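Local coordinates for acyl-CoA dehydrogenase domain protein Tcur3481 (Thermomonospora curvata, PDB 6WY9) that probably acts as an FAD-dependent acyl-CoA dehydrogenase, binding flavin adenine dinucleotide as its cofactor, at residues S37-T42 against S116-V121; V222-L227 against L351-D356; E59-A64 against G111-S116. One frame throughout, in Å; residues are numbered along the deposited sequence.

How the contacts relate
Contacts 1 and 3 are neighbours, their centres 15 Å apart, whereas contact 2 lies about 26 Å from the centre of contact 1 and 29 Å from that of contact 3. Contacts 1 and 3 share S116, and contact 3 is nested inside the chain loop that contact 1 closes. Between them R117 N approaches G111 O at 3.0 Å, probably as a hydrogen bond, where helix 109-113 gives way to strand 118-122. Contact 2 joins two helices of the C-terminal region, on the opposite side of the chain's centre from contact 1. All three lie away from the flavin pocket, although helix 215-248, which carries R224, ends just before the FAD-binding R249.

Contact 1 (S37-T42 against S116-V121); sequences SRIDET and SRRLTV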
loop_
_atom_site.group_PDB
_atom_site.type_symbol
_atom_site.label_atom_id
_atom_site.label_comp_id
_atom_site.label_asym_id
_atom_site.label_seq_id
_atom_site.Cartn_x
_atom_site.Cartn_y
_atom_site.Cartn_z
ATOM N N SER B 37 21.668 32.212 1.367
ATOM C CA SER B 37 21.974 31.292 0.289
ATOM C C SER B 37 21.467 29.893 0.563
ATOM O O SER B 37 21.335 29.105 -0.386
ATOM C CB SER B 37 23.487 31.224 0.071
ATOM O OG SER B 37 24.073 30.479 1.138
ATOM N N ARG B 38 21.235 29.554 1.836
ATOM C CA ARG B 38 20.980 28.178 2.269
ATOM C C ARG B 38 22.109 27.223 1.857
ATOM O O ARG B 38 21.898 26.011 1.771
ATOM C CB ARG B 38 19.620 27.684 1.734
ATOM C CG ARG B 38 18.515 28.732 1.959
ATOM C CD ARG B 38 18.363 28.880 3.470
ATOM N NE ARG B 38 17.428 29.930 3.878
ATOM C CZ ARG B 38 16.108 29.761 3.996
ATOM N NH1 ARG B 38 15.544 28.590 3.671
ATOM N NH2 ARG B 38 15.340 30.757 4.427
ATOM N N ILE B 39 23.321 27.730 1.641
ATOM C CA ILE B 39 24.447 26.911 1.205
ATOM C C ILE B 39 25.597 27.086 2.191
ATOM O O ILE B 39 26.013 28.221 2.483
ATOM C CB ILE B 39 24.928 27.300 -0.207
ATOM C CG1 ILE B 39 23.841 26.994 -1.272
ATOM C CG2 ILE B 39 26.255 26.576 -0.488
ATOM C CD1 ILE B 39 24.189 27.436 -2.716
ATOM N N ASP B 40 26.184 25.979 2.614
ATOM C CA ASP B 40 27.289 26.049 3.564
ATOM C C ASP B 40 28.572 26.158 2.755
ATOM O O ASP B 40 29.062 25.158 2.217
ATOM C CB ASP B 40 27.292 24.829 4.469
ATOM C CG ASP B 40 28.348 24.883 5.565
ATOM O OD1 ASP B 40 29.312 25.667 5.475
ATOM O OD2 ASP B 40 28.175 24.122 6.553
ATOM N N GLU B 41 29.127 27.369 2.711
ATOM C CA GLU B 41 30.319 27.622 1.906
ATOM C C GLU B 41 31.555 27.019 2.556
ATOM O O GLU B 41 32.549 26.738 1.869
ATOM C CB GLU B 41 30.518 29.120 1.718
ATOM C CG GLU B 41 29.399 29.809 1.006
ATOM C CD GLU B 41 29.305 29.422 -0.466
ATOM O OE1 GLU B 41 30.272 28.852 -1.021
ATOM O OE2 GLU B 41 28.244 29.691 -1.062
ATOM N N THR B 42 31.523 26.864 3.884
ATOM C CA THR B 42 32.637 26.231 4.576
ATOM C C THR B 42 32.702 24.755 4.217
ATOM O O THR B 42 33.764 24.229 3.860
ATOM C CB THR B 42 32.484 26.429 6.090
ATOM O OG1 THR B 42 32.428 27.842 6.349
ATOM C CG2 THR B 42 33.726 25.840 6.816
ATOM N N SER B 116 36.088 26.815 -6.652
ATOM C CA SER B 116 35.792 28.216 -6.937
ATOM C C SER B 116 34.598 28.427 -7.860
ATOM O O SER B 116 34.137 29.567 -7.981
ATOM C CB SER B 116 37.024 28.884 -7.554
ATOM O OG SER B 116 37.456 28.122 -8.661
ATOM N N ARG B 117 34.102 27.380 -8.516
ATOM C CA ARG B 117 33.081 27.490 -9.562
ATOM C C ARG B 117 31.977 26.485 -9.298
ATOM O O ARG B 117 32.224 25.276 -9.332
ATOM C CB ARG B 117 33.663 27.222 -10.949
ATOM C CG ARG B 117 32.641 27.332 -12.077
ATOM C CD ARG B 117 33.196 26.907 -13.456
ATOM N NE ARG B 117 34.572 27.360 -13.679
ATOM C CZ ARG B 117 34.912 28.536 -14.195
ATOM N NH1 ARG B 117 36.191 28.825 -14.366
ATOM N NH2 ARG B 117 33.985 29.421 -14.537
ATOM N N ARG B 118 30.766 26.978 -9.056
ATOM C CA ARG B 118 29.608 26.107 -8.889
ATOM C C ARG B 118 28.668 26.296 -10.070
ATOM O O ARG B 118 28.726 27.294 -10.794
ATOM C CB ARG B 118 28.857 26.376 -7.588
ATOM C CG ARG B 118 29.704 26.125 -6.312
ATOM C CD ARG B 118 28.840 25.925 -5.076
ATOM N NE ARG B 118 27.935 27.047 -4.786
ATOM C CZ ARG B 118 28.169 27.957 -3.840
ATOM N NH1 ARG B 118 29.273 27.873 -3.104
ATOM N NH2 ARG B 118 27.310 28.957 -3.628
ATOM N N LEU B 119 27.776 25.326 -10.221
ATOM C CA LEU B 119 26.841 25.274 -11.327
ATOM C C LEU B 119 25.491 24.883 -10.770
ATOM O O LEU B 119 25.376 24.440 -9.623
ATOM C CB LEU B 119 27.280 24.256 -12.384
ATOM C CG LEU B 119 28.681 24.574 -12.906
ATOM C CD1 LEU B 119 29.281 23.328 -13.507
ATOM C CD2 LEU B 119 28.470 25.613 -13.946
ATOM N N THR B 120 24.461 25.041 -11.591
ATOM C CA THR B 120 23.213 24.354 -11.297
ATOM C C THR B 120 22.579 23.969 -12.624
ATOM O O THR B 120 23.088 24.291 -13.702
ATOM C CB THR B 120 22.281 25.213 -10.410
ATOM O OG1 THR B 120 21.094 24.472 -10.112
ATOM C CG2 THR B 120 21.911 26.543 -11.116
ATOM N N VAL B 121 21.475 23.229 -12.532
ATOM C CA VAL B 121 20.758 22.765 -13.706
ATOM C C VAL B 121 19.308 23.210 -13.594
ATOM O O VAL B 121 18.709 23.153 -12.509
ATOM C CB VAL B 121 20.864 21.237 -13.846
ATOM C CG1 VAL B 121 22.327 20.877 -13.908
ATOM C CG2 VAL B 121 20.174 20.508 -12.644
#
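The guanidinium of R118 has I39 over one face and the carboxylate of E41 at its edge. I39 CG2 stands above the plane, displaced toward the rim, while I39 CD1 reaches closer, 3.6 Å from R118 NH2. At the edge the grip is end-on and twofold: R118 NH1 faces E41 OE1 at 2.5 Å, a very short value to be read with some reserve, and R118 NH2 donates to E41 OE2 at 2.8 Å. Both oxygens are met on their syn sides. The two flat groups are not coplanar but turned 31° apart; OE1 lies near the guanidinium plane and OE2 is tilted from it.

E41 opens helix 41-49 directly after D40, the N-cap, whose OD1 accepts a weak bond from T42 N and also pairs with R28. A bend at chi2 (-69°) folds the E41 chain toward the arginine, and R118 meets it after its own bend at chi3 (-58°). Before the helix, S37 OG accepts from I39 N at 2.9 Å, an ST turn that shapes the backbone leading into I39.

R118 NH2 also donates to T158 O, and W44 adds a cation-pi contact. The salt bridge thus ties the first turn of helix 41-49 to R118 in the 116-121 segment, and the buried arginine charge is probably balanced mainly by E41, with the T158 carbonyl and the W44 ring in support.

Contact 2 (V222-L227 against L351-D356); sequences VARTAL and LQRLGD
R224 and R353 carry this contact, two arginines from different helices whose side chains cross at about a right angle. R224 runs extended from CG to NE and brings NH2 to 3.2 Å from the CD methylene of R353; R224 NH2 and R353 NE, 3.3 Å apart, are both donors and make no hydrogen bond. The guanidinium planes are 31° apart. R353 starts with CG anti to the backbone N (chi1 -170°) and then bends at chi3 (-72°), which turns its guanidinium out of the line of the chain and leaves CD and NE facing R224.

The helices themselves are well separated, with R224 CA and L354 CA 12.6 Å apart. Helices 215-248 and 347-362 belong to the C-terminal helical domain of the acyl-CoA dehydrogenase fold, and L298 of helix 295-319 touches both arginines. The closeness of like charges is probably eased by D130, which forms a salt bridge with R353 NH1; D221 offers R224 a long, weak ion pair. Were R353 an alanine, D130 would probably lose its charged mate and R224 NH2 the CD methylene beside it. D356, further along helix 347-362, points out of this contact and pairs instead with a basic side chain of a neighbouring subunit.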
loop_
_atom_site.group_PDB
_atom_site.type_symbol
_atom_site.label_atom_id
_atom_site.label_comp_id
_atom_site.label_asym_id
_atom_site.label_seq_id
_atom_site.Cartn_x
_atom_site.Cartn_y
_atom_site.Cartn_z
ATOM N N VAL B 222 21.306 10.717 -15.603
ATOM C CA VAL B 222 22.281 10.911 -14.535
ATOM C C VAL B 222 21.653 11.637 -13.355
ATOM O O VAL B 222 21.897 11.283 -12.195
ATOM C CB VAL B 222 23.500 11.679 -15.066
ATOM C CG1 VAL B 222 24.386 12.164 -13.873
ATOM C CG2 VAL B 222 24.267 10.828 -16.054
ATOM N N ALA B 223 20.869 12.688 -13.626
ATOM C CA ALA B 223 20.229 13.432 -12.533
ATOM C C ALA B 223 19.260 12.549 -11.751
ATOM O O ALA B 223 19.164 12.656 -10.517
ATOM C CB ALA B 223 19.469 14.642 -13.079
ATOM N N ARG B 224 18.488 11.721 -12.465
ATOM C CA ARG B 224 17.588 10.783 -11.790
ATOM C C ARG B 224 18.373 9.844 -10.881
ATOM O O ARG B 224 17.955 9.552 -9.740
ATOM C CB ARG B 224 16.790 9.977 -12.824
ATOM C CG ARG B 224 15.688 10.796 -13.563
ATOM C CD ARG B 224 14.939 9.992 -14.647
ATOM N NE ARG B 224 13.836 10.771 -15.273
ATOM C CZ ARG B 224 13.691 10.986 -16.582
ATOM N NH1 ARG B 224 14.588 10.494 -17.454
ATOM N NH2 ARG B 224 12.641 11.703 -17.035
ATOM N N THR B 225 19.492 9.322 -11.400
ATOM C CA THR B 225 20.345 8.410 -10.643
ATOM C C THR B 225 20.940 9.128 -9.441
ATOM O O THR B 225 20.928 8.612 -8.326
ATOM C CB THR B 225 21.432 7.853 -11.577
ATOM O OG1 THR B 225 20.806 7.189 -12.684
ATOM C CG2 THR B 225 22.342 6.872 -10.866
ATOM N N ALA B 226 21.431 10.352 -9.655
ATOM C CA ALA B 226 22.020 11.122 -8.570
ATOM C C ALA B 226 20.984 11.446 -7.485
ATOM O O ALA B 226 21.282 11.375 -6.284
ATOM C CB ALA B 226 22.647 12.406 -9.158
ATOM N N LEU B 227 19.775 11.852 -7.892
ATOM C CA LEU B 227 18.751 12.135 -6.903
ATOM C C LEU B 227 18.432 10.874 -6.114
ATOM O O LEU B 227 18.200 10.932 -4.912
ATOM C CB LEU B 227 17.471 12.681 -7.582
ATOM C CG LEU B 227 17.578 14.136 -8.070
ATOM C CD1 LEU B 227 16.501 14.423 -9.229
ATOM C CD2 LEU B 227 17.428 15.098 -6.871
ATOM N N LEU B 351 6.246 6.275 -13.197
ATOM C CA LEU B 351 5.636 5.049 -13.714
ATOM C C LEU B 351 5.094 5.254 -15.109
ATOM O O LEU B 351 5.211 4.369 -15.959
ATOM C CB LEU B 351 4.521 4.544 -12.779
ATOM C CG LEU B 351 4.932 4.032 -11.384
ATOM C CD1 LEU B 351 3.689 3.576 -10.538
ATOM C CD2 LEU B 351 6.024 2.890 -11.458
ATOM N N GLN B 352 4.480 6.412 -15.380
ATOM C CA GLN B 352 3.973 6.624 -16.731
ATOM C C GLN B 352 5.096 6.623 -17.771
ATOM O O GLN B 352 4.992 5.976 -18.821
ATOM C CB GLN B 352 3.190 7.924 -16.807
ATOM C CG GLN B 352 2.575 8.120 -18.222
ATOM C CD GLN B 352 1.623 9.287 -18.217
ATOM O OE1 GLN B 352 0.504 9.189 -17.634
ATOM N NE2 GLN B 352 2.038 10.430 -18.847
ATOM N N ARG B 353 6.178 7.349 -17.493
ATOM C CA ARG B 353 7.315 7.392 -18.394
ATOM C C ARG B 353 7.928 6.004 -18.569
ATOM O O ARG B 353 8.274 5.595 -19.690
ATOM C CB ARG B 353 8.352 8.390 -17.862
ATOM C CG ARG B 353 9.464 8.673 -18.879
ATOM C CD ARG B 353 10.399 9.817 -18.408
ATOM N NE ARG B 353 9.744 11.134 -18.472
ATOM C CZ ARG B 353 9.508 11.802 -19.604
ATOM N NH1 ARG B 353 8.909 12.980 -19.572
ATOM N NH2 ARG B 353 9.848 11.274 -20.769
ATOM N N LEU B 354 8.130 5.287 -17.458
ATOM C CA LEU B 354 8.683 3.943 -17.545
ATOM C C LEU B 354 7.752 3.023 -18.350
ATOM O O LEU B 354 8.214 2.182 -19.121
ATOM C CB LEU B 354 8.912 3.380 -16.133
ATOM C CG LEU B 354 9.440 1.939 -15.989
ATOM C CD1 LEU B 354 10.832 1.757 -16.697
ATOM C CD2 LEU B 354 9.634 1.615 -14.537
ATOM N N GLY B 355 6.450 3.130 -18.133
ATOM C CA GLY B 355 5.526 2.298 -18.891
ATOM C C GLY B 355 5.556 2.552 -20.392
ATOM O O GLY B 355 5.346 1.616 -21.192
ATOM N N ASP B 356 5.801 3.809 -20.803
ATOM C CA ASP B 356 5.920 4.117 -22.237
ATOM C C ASP B 356 7.191 3.484 -22.808
ATOM O O ASP B 356 7.177 2.964 -23.928
ATOM C CB ASP B 356 5.944 5.641 -22.449
ATOM C CG ASP B 356 4.549 6.298 -22.257
ATOM O OD1 ASP B 356 3.532 5.562 -22.278
ATOM O OD2 ASP B 356 4.473 7.544 -22.105
#

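Contact 3 (E59-A64 against G111-S116); sequences EAAGGA and GVVDGS
V113 lays its two methyl groups over the backbone of A61-G63. CG2 comes nearest, 3.4 Å from A61 O, and lies 4.1 Å from G63 N; CG1 sits 3.8 Å from G62 O. The torsion about CA-CB (chi1 164°) puts CG1 anti to the backbone N and CG2 beside it, spreading the fork of the valine along successive peptide groups. Side chain meets side chain only loosely, A61 CB being 4.5 Å from V113 CG2. The contact is therefore one of methyl groups against the carbonyl oxygens of A61 and G62 and the backbone N of G63, partly open at the protein surface, with L57 also touching V113.

The opposing loop is bent by a turn in which G62 N donates to E59 O at 2.7 Å. G62 then takes a positive phi (92°), and its lack of a side chain matters twice: a beta carbon would strain against the preceding carbonyl and would come close to V113 CG1. A61 also packs on L109 and P110, so the loop rests along the short helix as well as at its end.

Just beyond V113, D114 OD1 accepts from S116 N at 3.1 Å and from S116 OG at 2.7 Å, two bonds that fix its carboxylate. After helix 109-113 the chain leaves helical angles at G115, with positive phi (93°), inside the Asx turn of D114-S116, at the passage from the helical N-terminal region of the acyl-CoA dehydrogenase fold into its beta-sheet.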
loop_
_atom_site.group_PDB
_atom_site.type_symbol
_atom_site.label_atom_id
_atom_site.label_comp_id
_atom_site.label_asym_id
_atom_site.label_seq_id
_atom_site.Cartn_x
_atom_site.Cartn_y
_atom_site.Cartn_z
ATOM N N GLU B 59 40.385 13.297 -15.000
ATOM C CA GLU B 59 41.752 13.604 -14.592
ATOM C C GLU B 59 42.278 14.853 -15.287
ATOM O O GLU B 59 42.958 15.673 -14.660
ATOM C CB GLU B 59 42.664 12.406 -14.870
ATOM C CG GLU B 59 42.404 11.200 -13.953
ATOM C CD GLU B 59 43.342 10.037 -14.241
ATOM O OE1 GLU B 59 43.957 10.015 -15.326
ATOM O OE2 GLU B 59 43.467 9.142 -13.383
ATOM N N ALA B 60 41.976 15.026 -16.581
ATOM C CA ALA B 60 42.461 16.212 -17.285
ATOM C C ALA B 60 42.010 17.517 -16.625
ATOM O O ALA B 60 42.647 18.549 -16.842
ATOM C CB ALA B 60 42.028 16.180 -18.754
ATOM N N ALA B 61 40.940 17.504 -15.824
ATOM C CA ALA B 61 40.518 18.678 -15.061
ATOM C C ALA B 61 41.003 18.649 -13.617
ATOM O O ALA B 61 40.565 19.479 -12.806
ATOM C CB ALA B 61 38.988 18.822 -15.077
ATOM N N GLY B 62 41.872 17.702 -13.266
ATOM C CA GLY B 62 42.360 17.572 -11.909
ATOM C C GLY B 62 41.572 16.631 -11.028
ATOM O O GLY B 62 41.890 16.519 -9.837
ATOM N N GLY B 63 40.552 15.960 -11.559
ATOM C CA GLY B 63 39.763 15.027 -10.774
ATOM C C GLY B 63 40.398 13.644 -10.685
ATOM O O GLY B 63 41.497 13.390 -11.173
ATOM N N ALA B 64 39.683 12.730 -10.041
ATOM C CA ALA B 64 40.186 11.366 -9.955
ATOM C C ALA B 64 39.665 10.462 -11.079
ATOM O O ALA B 64 40.144 9.331 -11.218
ATOM C CB ALA B 64 39.832 10.751 -8.597
ATOM N N GLY B 111 37.839 24.734 -12.326
ATOM C CA GLY B 111 37.282 25.570 -11.276
ATOM C C GLY B 111 36.243 24.846 -10.427
ATOM O O GLY B 111 36.043 25.189 -9.257
ATOM N N VAL B 112 35.564 23.848 -10.994
ATOM C CA VAL B 112 34.654 23.044 -10.176
ATOM C C VAL B 112 35.446 22.145 -9.232
ATOM O O VAL B 112 35.102 21.996 -8.051
ATOM C CB VAL B 112 33.710 22.210 -11.059
ATOM C CG1 VAL B 112 32.864 21.259 -10.175
ATOM C CG2 VAL B 112 32.814 23.112 -11.934
ATOM N N VAL B 113 36.505 21.514 -9.740
ATOM C CA VAL B 113 37.316 20.617 -8.917
ATOM C C VAL B 113 37.867 21.357 -7.702
ATOM O O VAL B 113 37.824 20.849 -6.571
ATOM C CB VAL B 113 38.440 19.993 -9.773
ATOM C CG1 VAL B 113 39.537 19.364 -8.906
ATOM C CG2 VAL B 113 37.834 18.992 -10.775
ATOM N N ASP B 114 38.389 22.570 -7.909
ATOM C CA ASP B 114 39.064 23.261 -6.814
ATOM C C ASP B 114 38.115 24.084 -5.937
ATOM O O ASP B 114 38.577 24.704 -4.979
ATOM C CB ASP B 114 40.243 24.123 -7.351
ATOM C CG ASP B 114 39.810 25.410 -8.093
ATOM O OD1 ASP B 114 38.616 25.734 -8.127
ATOM O OD2 ASP B 114 40.695 26.117 -8.650
ATOM N N GLY B 115 36.814 24.091 -6.232
ATOM C CA GLY B 115 35.799 24.709 -5.391
ATOM C C GLY B 115 35.417 26.149 -5.704
ATOM O O GLY B 115 34.482 26.667 -5.085
ATOM N N SER B 116 36.088 26.815 -6.652
ATOM C CA SER B 116 35.792 28.216 -6.937
ATOM C C SER B 116 34.598 28.427 -7.860
ATOM O O SER B 116 34.137 29.567 -7.981
ATOM C CB SER B 116 37.024 28.884 -7.554
ATOM O OG SER B 116 37.456 28.122 -8.661
#